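Local coordinates for protein glycosyl hydrolase, family 38 (Enterococcus faecalis, PDB 5KBP) that probably hydrolyses alpha-linked mannose from glycans as a family 38 alpha-mannosidase, at residues K184-N192 and F263-L274; S301-W309 and T765-F776. All blocks are in the same frame, centred on the assembly; numbering follows the deposited sequence.

Interaction 1 (K184-N192 and F263-L274); sequences KIFGLLFAN and FDDYLKAVQEEL
Leu267 O receives two donors from Gln271, four residues further on: the backbone N at 3.3 Å and, through a weak, bent bond (126° at the hydrogen), the side-chain NE2 at 3.0 Å. The extended Gln271 side chain lies across the Phe186 ring, and the weak bond to Leu267 O helps to set the turn of its amide. Ring and amide planes lie only 4° apart and stack, with Gln271 CD 3.6 Å from Phe186 CD2, while the methylene CG stands almost exactly over the ring centre, 3.6 Å from the centroid, as a CH-pi contact. Phe186 reaches this position with CG anti to its backbone N (chi1 175°), which carries the ring off the strand toward the helix. Around the same ring, Leu267 CD2 meets the edge at Phe186 CE2 (3.8 Å), and Leu274 CD2 approaches CE1 obliquely at 3.6 Å, so residues on both sides of Gln271 in sequence help enclose it. Two residues further along the strand, Leu188 sends CD1 into the edge of the Tyr266 ring, 3.8 Å from CE2, and its other methyl, CD2, to the edge of Phe263. Phe190, the centre of an inverse gamma turn just past the strand, adds an aromatic contact, its CZ 4.1 Å from Phe263 CZ. No hydrogen bond crosses between the segments; the join is a largely buried apolar layer between a strand and a helix, consistent with the alpha/beta architecture of family 38 N-terminal domains. Strand 184-189 runs between parallel strand 147-150 and antiparallel strand 174-178, while strand 226-231 contributes Leu228 against Leu188 and Tyr266, Met230 against Phe190 and Phe263, and, at its start, the carbonyl of His226 to Tyr266 OH.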
loop_
_atom_site.group_PDB
_atom_site.type_symbol
_atom_site.label_atom_id
_atom_site.label_comp_id
_atom_site.label_asym_id
_atom_site.label_seq_id
_atom_site.Cartn_x
_atom_site.Cartn_y
_atom_site.Cartn_z
ATOM N N LYS A 184 -7.242 32.149 -24.937
ATOM C CA LYS A 184 -8.596 31.725 -25.263
ATOM C C LYS A 184 -8.563 30.380 -25.973
ATOM O O LYS A 184 -7.826 30.207 -26.950
ATOM C CB LYS A 184 -9.286 32.789 -26.127
ATOM C CG LYS A 184 -10.391 32.284 -27.034
ATOM C CD LYS A 184 -11.099 33.459 -27.690
ATOM C CE LYS A 184 -11.596 33.118 -29.085
ATOM N NZ LYS A 184 -10.477 32.842 -30.028
ATOM N N ILE A 185 -9.354 29.431 -25.473
ATOM C CA ILE A 185 -9.484 28.108 -26.068
ATOM C C ILE A 185 -10.955 27.863 -26.391
ATOM O O ILE A 185 -11.841 28.609 -25.973
ATOM C CB ILE A 185 -8.936 26.994 -25.156
ATOM C CG1 ILE A 185 -9.755 26.916 -23.865
ATOM C CG2 ILE A 185 -7.471 27.233 -24.843
ATOM C CD1 ILE A 185 -9.441 25.705 -23.011
ATOM N N PHE A 186 -11.204 26.797 -27.147
ATOM C CA PHE A 186 -12.562 26.383 -27.473
ATOM C C PHE A 186 -13.091 25.467 -26.377
ATOM O O PHE A 186 -12.442 24.480 -26.018
ATOM C CB PHE A 186 -12.604 25.672 -28.826
ATOM C CG PHE A 186 -13.951 25.103 -29.166
ATOM C CD1 PHE A 186 -14.998 25.938 -29.518
ATOM C CD2 PHE A 186 -14.171 23.737 -29.132
ATOM C CE1 PHE A 186 -16.240 25.420 -29.827
ATOM C CE2 PHE A 186 -15.412 23.213 -29.443
ATOM C CZ PHE A 186 -16.447 24.057 -29.791
ATOM N N GLY A 187 -14.267 25.795 -25.849
ATOM C CA GLY A 187 -14.878 25.043 -24.768
ATOM C C GLY A 187 -16.039 24.205 -25.279
ATOM O O GLY A 187 -16.943 24.717 -25.942
ATOM N N LEU A 188 -15.996 22.912 -24.959
ATOM C CA LEU A 188 -17.050 21.966 -25.314
ATOM C C LEU A 188 -17.715 21.498 -24.025
ATOM O O LEU A 188 -17.112 20.757 -23.242
ATOM C CB LEU A 188 -16.486 20.787 -26.106
ATOM C CG LEU A 188 -17.487 19.740 -26.603
ATOM C CD1 LEU A 188 -18.537 20.386 -27.494
ATOM C CD2 LEU A 188 -16.775 18.613 -27.338
ATOM N N LEU A 189 -18.952 21.929 -23.807
ATOM C CA LEU A 189 -19.683 21.625 -22.585
ATOM C C LEU A 189 -20.588 20.420 -22.802
ATOM O O LEU A 189 -21.325 20.360 -23.791
ATOM C CB LEU A 189 -20.515 22.827 -22.135
ATOM C CG LEU A 189 -21.526 22.561 -21.018
ATOM C CD1 LEU A 189 -20.820 22.233 -19.710
ATOM C CD2 LEU A 189 -22.467 23.743 -20.848
ATOM N N PHE A 190 -20.528 19.463 -21.874
ATOM C CA PHE A 190 -21.489 18.362 -21.840
ATOM C C PHE A 190 -22.771 18.902 -21.213
ATOM O O PHE A 190 -23.077 18.679 -20.039
ATOM C CB PHE A 190 -20.932 17.171 -21.068
ATOM C CG PHE A 190 -19.651 16.622 -21.635
ATOM C CD1 PHE A 190 -19.620 16.072 -22.904
ATOM C CD2 PHE A 190 -18.482 16.644 -20.892
ATOM C CE1 PHE A 190 -18.445 15.565 -23.428
ATOM C CE2 PHE A 190 -17.304 16.139 -21.409
ATOM C CZ PHE A 190 -17.286 15.597 -22.679
ATOM N N ALA A 191 -23.530 19.648 -22.023
ATOM C CA ALA A 191 -24.723 20.320 -21.516
ATOM C C ALA A 191 -25.783 19.324 -21.071
ATOM O O ALA A 191 -26.616 19.645 -20.215
ATOM C CB ALA A 191 -25.287 21.264 -22.577
ATOM N N ASN A 192 -25.774 18.121 -21.640
ATOM C CA ASN A 192 -26.616 17.022 -21.185
ATOM C C ASN A 192 -25.785 15.906 -20.562
ATOM O O ASN A 192 -26.132 14.728 -20.676
ATOM C CB ASN A 192 -27.466 16.486 -22.335
ATOM C CG ASN A 192 -28.674 17.356 -22.619
ATOM O OD1 ASN A 192 -29.707 17.235 -21.961
ATOM N ND2 ASN A 192 -28.551 18.239 -23.603
ATOM N N PHE A 263 -13.686 12.407 -30.896
ATOM C CA PHE A 263 -13.537 13.816 -30.548
ATOM C C PHE A 263 -12.713 14.582 -31.577
ATOM O O PHE A 263 -12.959 15.773 -31.795
ATOM C CB PHE A 263 -12.915 13.953 -29.161
ATOM C CG PHE A 263 -13.905 13.839 -28.045
ATOM C CD1 PHE A 263 -14.901 14.790 -27.895
ATOM C CD2 PHE A 263 -13.844 12.790 -27.143
ATOM C CE1 PHE A 263 -15.819 14.696 -26.871
ATOM C CE2 PHE A 263 -14.758 12.691 -26.115
ATOM C CZ PHE A 263 -15.747 13.645 -25.979
ATOM N N ASP A 264 -11.741 13.928 -32.216
ATOM C CA ASP A 264 -10.936 14.609 -33.227
ATOM C C ASP A 264 -11.787 15.034 -34.417
ATOM O O ASP A 264 -11.681 16.167 -34.898
ATOM C CB ASP A 264 -9.791 13.704 -33.680
ATOM C CG ASP A 264 -8.767 13.475 -32.592
ATOM O OD1 ASP A 264 -8.425 14.448 -31.886
ATOM O OD2 ASP A 264 -8.310 12.324 -32.437
ATOM N N ASP A 265 -12.641 14.131 -34.906
ATOM C CA ASP A 265 -13.488 14.456 -36.051
ATOM C C ASP A 265 -14.582 15.448 -35.676
ATOM O O ASP A 265 -14.902 16.349 -36.461
ATOM C CB ASP A 265 -14.100 13.181 -36.631
ATOM C CG ASP A 265 -13.079 12.315 -37.338
ATOM O OD1 ASP A 265 -11.997 12.834 -37.682
ATOM O OD2 ASP A 265 -13.360 11.117 -37.557
ATOM N N TYR A 266 -15.173 15.302 -34.488
ATOM C CA TYR A 266 -16.233 16.218 -34.074
ATOM C C TYR A 266 -15.702 17.636 -33.904
ATOM O O TYR A 266 -16.310 18.599 -34.385
ATOM C CB TYR A 266 -16.882 15.730 -32.779
ATOM C CG TYR A 266 -17.957 16.664 -32.261
ATOM C CD1 TYR A 266 -19.185 16.762 -32.901
ATOM C CD2 TYR A 266 -17.742 17.450 -31.135
ATOM C CE1 TYR A 266 -20.172 17.615 -32.436
ATOM C CE2 TYR A 266 -18.725 18.306 -30.662
ATOM C CZ TYR A 266 -19.937 18.383 -31.317
ATOM O OH TYR A 266 -20.919 19.231 -30.853
ATOM N N LEU A 267 -14.563 17.782 -33.219
ATOM C CA LEU A 267 -14.001 19.108 -32.973
ATOM C C LEU A 267 -13.687 19.832 -34.275
ATOM O O LEU A 267 -13.903 21.045 -34.387
ATOM C CB LEU A 267 -12.745 18.993 -32.109
ATOM C CG LEU A 267 -12.965 18.742 -30.616
ATOM C CD1 LEU A 267 -11.649 18.430 -29.922
ATOM C CD2 LEU A 267 -13.639 19.944 -29.975
ATOM N N LYS A 268 -13.171 19.108 -35.271
ATOM C CA LYS A 268 -12.882 19.729 -36.559
ATOM C C LYS A 268 -14.160 20.204 -37.241
ATOM O O LYS A 268 -14.179 21.266 -37.873
ATOM C CB LYS A 268 -12.128 18.746 -37.454
ATOM C CG LYS A 268 -11.889 19.246 -38.870
ATOM C CD LYS A 268 -11.467 18.110 -39.788
ATOM C CE LYS A 268 -11.479 18.537 -41.247
ATOM N NZ LYS A 268 -11.356 17.369 -42.163
ATOM N N ALA A 269 -15.244 19.437 -37.107
ATOM C CA ALA A 269 -16.480 19.759 -37.814
ATOM C C ALA A 269 -17.259 20.877 -37.127
ATOM O O ALA A 269 -17.802 21.759 -37.802
ATOM C CB ALA A 269 -17.352 18.509 -37.941
ATOM N N VAL A 270 -17.327 20.862 -35.794
ATOM C CA VAL A 270 -18.177 21.823 -35.094
ATOM C C VAL A 270 -17.547 23.212 -35.106
ATOM O O VAL A 270 -18.250 24.223 -35.231
ATOM C CB VAL A 270 -18.477 21.336 -33.662
ATOM C CG1 VAL A 270 -17.200 21.217 -32.840
ATOM C CG2 VAL A 270 -19.467 22.267 -32.979
ATOM N N GLN A 271 -16.220 23.290 -34.995
ATOM C CA GLN A 271 -15.534 24.576 -34.967
ATOM C C GLN A 271 -15.431 25.223 -36.341
ATOM O O GLN A 271 -15.058 26.398 -36.429
ATOM C CB GLN A 271 -14.134 24.411 -34.371
ATOM C CG GLN A 271 -14.129 23.970 -32.917
ATOM C CD GLN A 271 -12.732 23.693 -32.397
ATOM O OE1 GLN A 271 -11.934 24.610 -32.205
ATOM N NE2 GLN A 271 -12.429 22.420 -32.173
ATOM N N GLU A 272 -15.751 24.491 -37.408
ATOM C CA GLU A 272 -15.697 25.058 -38.749
ATOM C C GLU A 272 -16.939 25.882 -39.064
ATOM O O GLU A 272 -16.875 26.802 -39.887
ATOM C CB GLU A 272 -15.521 23.934 -39.772
ATOM C CG GLU A 272 -15.045 24.380 -41.142
ATOM C CD GLU A 272 -14.402 23.249 -41.921
ATOM O OE1 GLU A 272 -13.224 23.387 -42.312
ATOM O OE2 GLU A 272 -15.069 22.213 -42.126
ATOM N N GLU A 273 -18.061 25.581 -38.415
ATOM C CA GLU A 273 -19.322 26.284 -38.616
ATOM C C GLU A 273 -19.761 26.983 -37.335
ATOM O O GLU A 273 -20.936 26.964 -36.963
ATOM C CB GLU A 273 -20.401 25.323 -39.108
ATOM C CG GLU A 273 -19.988 24.505 -40.323
ATOM C CD GLU A 273 -20.941 23.360 -40.610
ATOM O OE1 GLU A 273 -22.010 23.298 -39.968
ATOM O OE2 GLU A 273 -20.618 22.520 -41.475
ATOM N N LEU A 274 -18.817 27.609 -36.649
ATOM C CA LEU A 274 -19.099 28.247 -35.367
ATOM C C LEU A 274 -19.670 29.644 -35.592
ATOM O O LEU A 274 -19.090 30.429 -36.347
ATOM C CB LEU A 274 -17.827 28.327 -34.529
ATOM C CG LEU A 274 -17.900 27.889 -33.066
ATOM C CD1 LEU A 274 -18.503 26.499 -32.948
ATOM C CD2 LEU A 274 -16.516 27.927 -32.439
#

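Interaction 2 (S301-W309 and T765-F776); sequences SARVYLKQW and TPEAQCQGEYTF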
loop_
_atom_site.group_PDB
_atom_site.type_symbol
_atom_site.label_atom_id
_atom_site.label_comp_id
_atom_site.label_asym_id
_atom_site.label_seq_id
_atom_site.Cartn_x
_atom_site.Cartn_y
_atom_site.Cartn_z
ATOM N N SER A 301 -11.507 19.436 2.435
ATOM C CA SER A 301 -11.271 19.194 3.851
ATOM C C SER A 301 -11.489 17.741 4.256
ATOM O O SER A 301 -11.180 17.380 5.397
ATOM C CB SER A 301 -12.171 20.098 4.705
ATOM O OG SER A 301 -13.541 19.804 4.493
ATOM N N ALA A 302 -12.012 16.909 3.359
ATOM C CA ALA A 302 -12.216 15.501 3.669
ATOM C C ALA A 302 -10.878 14.776 3.729
ATOM O O ALA A 302 -10.054 14.900 2.818
ATOM C CB ALA A 302 -13.120 14.856 2.621
ATOM N N ARG A 303 -10.668 14.013 4.803
ATOM C CA ARG A 303 -9.439 13.252 5.027
ATOM C C ARG A 303 -8.205 14.135 4.814
ATOM O O ARG A 303 -7.455 13.994 3.848
ATOM C CB ARG A 303 -9.392 12.017 4.124
ATOM C CG ARG A 303 -10.562 11.060 4.298
ATOM C CD ARG A 303 -10.449 9.892 3.332
ATOM N NE ARG A 303 -11.575 8.968 3.424
ATOM C CZ ARG A 303 -11.552 7.821 4.097
ATOM N NH1 ARG A 303 -10.456 7.447 4.746
ATOM N NH2 ARG A 303 -12.626 7.042 4.116
ATOM N N VAL A 304 -8.017 15.054 5.764
ATOM C CA VAL A 304 -6.985 16.080 5.626
ATOM C C VAL A 304 -5.592 15.464 5.556
ATOM O O VAL A 304 -4.673 16.052 4.972
ATOM C CB VAL A 304 -7.102 17.100 6.778
ATOM C CG1 VAL A 304 -6.865 16.423 8.121
ATOM C CG2 VAL A 304 -6.143 18.266 6.571
ATOM N N TYR A 305 -5.411 14.271 6.132
ATOM C CA TYR A 305 -4.100 13.630 6.098
ATOM C C TYR A 305 -3.668 13.311 4.673
ATOM O O TYR A 305 -2.468 13.308 4.375
ATOM C CB TYR A 305 -4.106 12.364 6.956
ATOM C CG TYR A 305 -5.113 11.317 6.531
ATOM C CD1 TYR A 305 -6.404 11.321 7.041
ATOM C CD2 TYR A 305 -4.768 10.315 5.632
ATOM C CE1 TYR A 305 -7.326 10.363 6.662
ATOM C CE2 TYR A 305 -5.683 9.353 5.246
ATOM C CZ TYR A 305 -6.960 9.382 5.765
ATOM O OH TYR A 305 -7.876 8.427 5.385
ATOM N N LEU A 306 -4.625 13.039 3.782
ATOM C CA LEU A 306 -4.294 12.868 2.371
ATOM C C LEU A 306 -3.739 14.159 1.784
ATOM O O LEU A 306 -2.736 14.148 1.062
ATOM C CB LEU A 306 -5.532 12.417 1.592
ATOM C CG LEU A 306 -6.144 11.057 1.920
ATOM C CD1 LEU A 306 -7.444 10.873 1.158
ATOM C CD2 LEU A 306 -5.174 9.935 1.598
ATOM N N LYS A 307 -4.389 15.288 2.083
ATOM C CA LYS A 307 -3.934 16.570 1.558
ATOM C C LYS A 307 -2.586 16.961 2.147
ATOM O O LYS A 307 -1.754 17.567 1.461
ATOM C CB LYS A 307 -4.974 17.657 1.840
ATOM C CG LYS A 307 -6.135 17.709 0.853
ATOM C CD LYS A 307 -7.122 16.575 1.057
ATOM C CE LYS A 307 -8.357 16.777 0.199
ATOM N NZ LYS A 307 -9.315 15.647 0.340
ATOM N N GLN A 308 -2.351 16.628 3.418
ATOM C CA GLN A 308 -1.065 16.932 4.037
ATOM C C GLN A 308 0.055 16.122 3.398
ATOM O O GLN A 308 1.128 16.659 3.097
ATOM C CB GLN A 308 -1.132 16.673 5.541
ATOM C CG GLN A 308 -2.014 17.653 6.296
ATOM C CD GLN A 308 -2.060 17.375 7.785
ATOM O OE1 GLN A 308 -2.076 16.221 8.214
ATOM N NE2 GLN A 308 -2.078 18.435 8.582
ATOM N N TRP A 309 -0.176 14.826 3.183
ATOM C CA TRP A 309 0.830 13.997 2.529
ATOM C C TRP A 309 1.062 14.439 1.091
ATOM O O TRP A 309 2.200 14.432 0.608
ATOM C CB TRP A 309 0.414 12.527 2.579
ATOM C CG TRP A 309 0.937 11.806 3.776
ATOM C CD1 TRP A 309 0.334 11.694 4.994
ATOM C CD2 TRP A 309 2.178 11.100 3.875
ATOM N NE1 TRP A 309 1.123 10.959 5.845
ATOM C CE2 TRP A 309 2.261 10.582 5.182
ATOM C CE3 TRP A 309 3.226 10.853 2.983
ATOM C CZ2 TRP A 309 3.352 9.835 5.619
ATOM C CZ3 TRP A 309 4.308 10.112 3.419
ATOM C CH2 TRP A 309 4.362 9.611 4.725
ATOM N N THR A 765 -17.833 4.796 5.768
ATOM C CA THR A 765 -16.400 5.086 5.741
ATOM C C THR A 765 -15.986 5.555 7.131
ATOM O O THR A 765 -15.816 6.758 7.370
ATOM C CB THR A 765 -16.061 6.130 4.674
ATOM O OG1 THR A 765 -16.896 7.284 4.845
ATOM C CG2 THR A 765 -16.278 5.556 3.280
ATOM N N PRO A 766 -15.824 4.626 8.078
ATOM C CA PRO A 766 -15.456 5.036 9.443
ATOM C C PRO A 766 -14.078 5.666 9.540
ATOM O O PRO A 766 -13.857 6.507 10.419
ATOM C CB PRO A 766 -15.537 3.725 10.238
ATOM C CG PRO A 766 -15.388 2.647 9.212
ATOM C CD PRO A 766 -16.064 3.176 7.984
ATOM N N GLU A 767 -13.141 5.290 8.667
ATOM C CA GLU A 767 -11.822 5.912 8.693
ATOM C C GLU A 767 -11.828 7.325 8.123
ATOM O O GLU A 767 -10.809 8.017 8.217
ATOM C CB GLU A 767 -10.813 5.042 7.944
ATOM C CG GLU A 767 -10.482 3.748 8.671
ATOM C CD GLU A 767 -9.501 2.882 7.909
ATOM O OE1 GLU A 767 -9.014 1.889 8.488
ATOM O OE2 GLU A 767 -9.219 3.192 6.734
ATOM N N ALA A 768 -12.944 7.762 7.532
ATOM C CA ALA A 768 -13.112 9.163 7.173
ATOM C C ALA A 768 -13.341 10.048 8.390
ATOM O O ALA A 768 -13.350 11.277 8.251
ATOM C CB ALA A 768 -14.274 9.322 6.192
ATOM N N GLN A 769 -13.535 9.457 9.572
ATOM C CA GLN A 769 -13.649 10.227 10.803
ATOM C C GLN A 769 -12.308 10.774 11.274
ATOM O O GLN A 769 -12.285 11.555 12.231
ATOM C CB GLN A 769 -14.276 9.370 11.906
ATOM C CG GLN A 769 -15.694 8.897 11.614
ATOM C CD GLN A 769 -16.731 9.998 11.749
ATOM O OE1 GLN A 769 -16.401 11.149 12.028
ATOM N NE2 GLN A 769 -17.995 9.644 11.554
ATOM N N CYS A 770 -11.206 10.367 10.644
ATOM C CA CYS A 770 -9.882 10.942 10.883
ATOM C C CYS A 770 -9.505 10.897 12.362
ATOM O O CYS A 770 -9.129 11.905 12.966
ATOM C CB CYS A 770 -9.809 12.372 10.345
ATOM S SG CYS A 770 -10.122 12.513 8.576
ATOM N N GLN A 771 -9.608 9.710 12.949
ATOM C CA GLN A 771 -9.253 9.530 14.347
ATOM C C GLN A 771 -7.743 9.385 14.499
ATOM O O GLN A 771 -7.087 8.710 13.702
ATOM C CB GLN A 771 -9.954 8.299 14.925
ATOM C CG GLN A 771 -11.475 8.324 14.824
ATOM C CD GLN A 771 -12.115 9.337 15.755
ATOM O OE1 GLN A 771 -12.430 9.029 16.904
ATOM N NE2 GLN A 771 -12.318 10.552 15.259
ATOM N N GLY A 772 -7.192 10.031 15.527
ATOM C CA GLY A 772 -5.800 9.852 15.870
ATOM C C GLY A 772 -5.080 11.178 15.991
ATOM O O GLY A 772 -5.701 12.242 16.092
ATOM N N GLU A 773 -3.751 11.098 15.977
ATOM C CA GLU A 773 -2.900 12.269 16.140
ATOM C C GLU A 773 -2.785 13.040 14.832
ATOM O O GLU A 773 -2.629 12.452 13.757
ATOM C CB GLU A 773 -1.508 11.846 16.614
ATOM C CG GLU A 773 -1.479 11.118 17.950
ATOM C CD GLU A 773 -1.227 12.050 19.119
ATOM O OE1 GLU A 773 -1.588 11.692 20.260
ATOM O OE2 GLU A 773 -0.666 13.143 18.895
ATOM N N TYR A 774 -2.853 14.367 14.929
ATOM C CA TYR A 774 -2.748 15.234 13.765
ATOM C C TYR A 774 -1.978 16.493 14.131
ATOM O O TYR A 774 -2.066 16.990 15.256
ATOM C CB TYR A 774 -4.129 15.614 13.209
ATOM C CG TYR A 774 -4.797 14.503 12.435
ATOM C CD1 TYR A 774 -5.583 13.556 13.077
ATOM C CD2 TYR A 774 -4.637 14.398 11.059
ATOM C CE1 TYR A 774 -6.191 12.536 12.371
ATOM C CE2 TYR A 774 -5.243 13.382 10.344
ATOM C CZ TYR A 774 -6.018 12.455 11.005
ATOM O OH TYR A 774 -6.622 11.442 10.296
ATOM N N THR A 775 -1.219 17.002 13.163
ATOM C CA THR A 775 -0.455 18.235 13.318
ATOM C C THR A 775 -0.719 19.116 12.109
ATOM O O THR A 775 -0.438 18.715 10.975
ATOM C CB THR A 775 1.043 17.953 13.456
ATOM O OG1 THR A 775 1.277 17.142 14.614
ATOM C CG2 THR A 775 1.819 19.255 13.585
ATOM N N PHE A 776 -1.254 20.310 12.349
ATOM C CA PHE A 776 -1.596 21.254 11.293
ATOM C C PHE A 776 -0.606 22.410 11.321
ATOM O O PHE A 776 -0.460 23.083 12.347
ATOM C CB PHE A 776 -3.027 21.765 11.460
ATOM C CG PHE A 776 -4.028 20.679 11.728
ATOM C CD1 PHE A 776 -4.482 19.870 10.702
ATOM C CD2 PHE A 776 -4.511 20.464 13.009
ATOM C CE1 PHE A 776 -5.400 18.864 10.947
ATOM C CE2 PHE A 776 -5.431 19.464 13.260
ATOM C CZ PHE A 776 -5.876 18.662 12.227
#
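Helix 304-309 and strand 772-776 run at 48° to each other, their axes 10.3 Å apart at closest approach; Tyr305 faces Tyr774 with CA atoms 7.9 Å apart, and Arg303 comes closer still to Ala768 in the 3-10 turn 766-769. The extended Arg303 chain lays one guanidinium face over Ala768 CA, while NH1 donates to Tyr305 OH (2.8 Å, 149°) within the guanidinium plane. Glu571 and Asp362 take NE and NH2 in salt bridges, so the group is held from several directions. The contact joins the start of helix 304-332, in the mannosidase middle region, to the large antiparallel sheet that carries strand 772-783. Cys770 SG sits at the edge of the Tyr305 ring, 4.0 Å from CE1, in a sulfur-aromatic contact. Tyr774 OH approaches that ring obliquely, 3.3 Å from CD1, and Tyr305 CB touches the edge of the Tyr774 ring. Val304 CG1 lies at the edge of Phe776, 4.0 Å from CE1. One turn on, Gln308 extends NE2 to Thr775 O in a weak hydrogen bond of 2.9 Å, passing Phe776 CD1 at 3.5 Å.

The two contacts share no element of structure: their centres lie 41 Å apart and their nearest atoms about 23 Å. Interaction 1 joins a strand and a helix inside the N-terminal domain, 30 Å from the chain centre yet largely buried; interaction 2, nearer the centre at 16 Å, is only partly buried and brings together residues more than 450 positions apart. Their chemistry differs as well. In 184-192 with 263-274 apolar groups do the joining, and the one amide stacked on the strand's phenylalanine makes a weak bond back to a helix carbonyl. In 301-309 with 765-776 aromatic rings mix with a sulfur, a multiply paired guanidinium and a weak side-chain bond to a strand carbonyl.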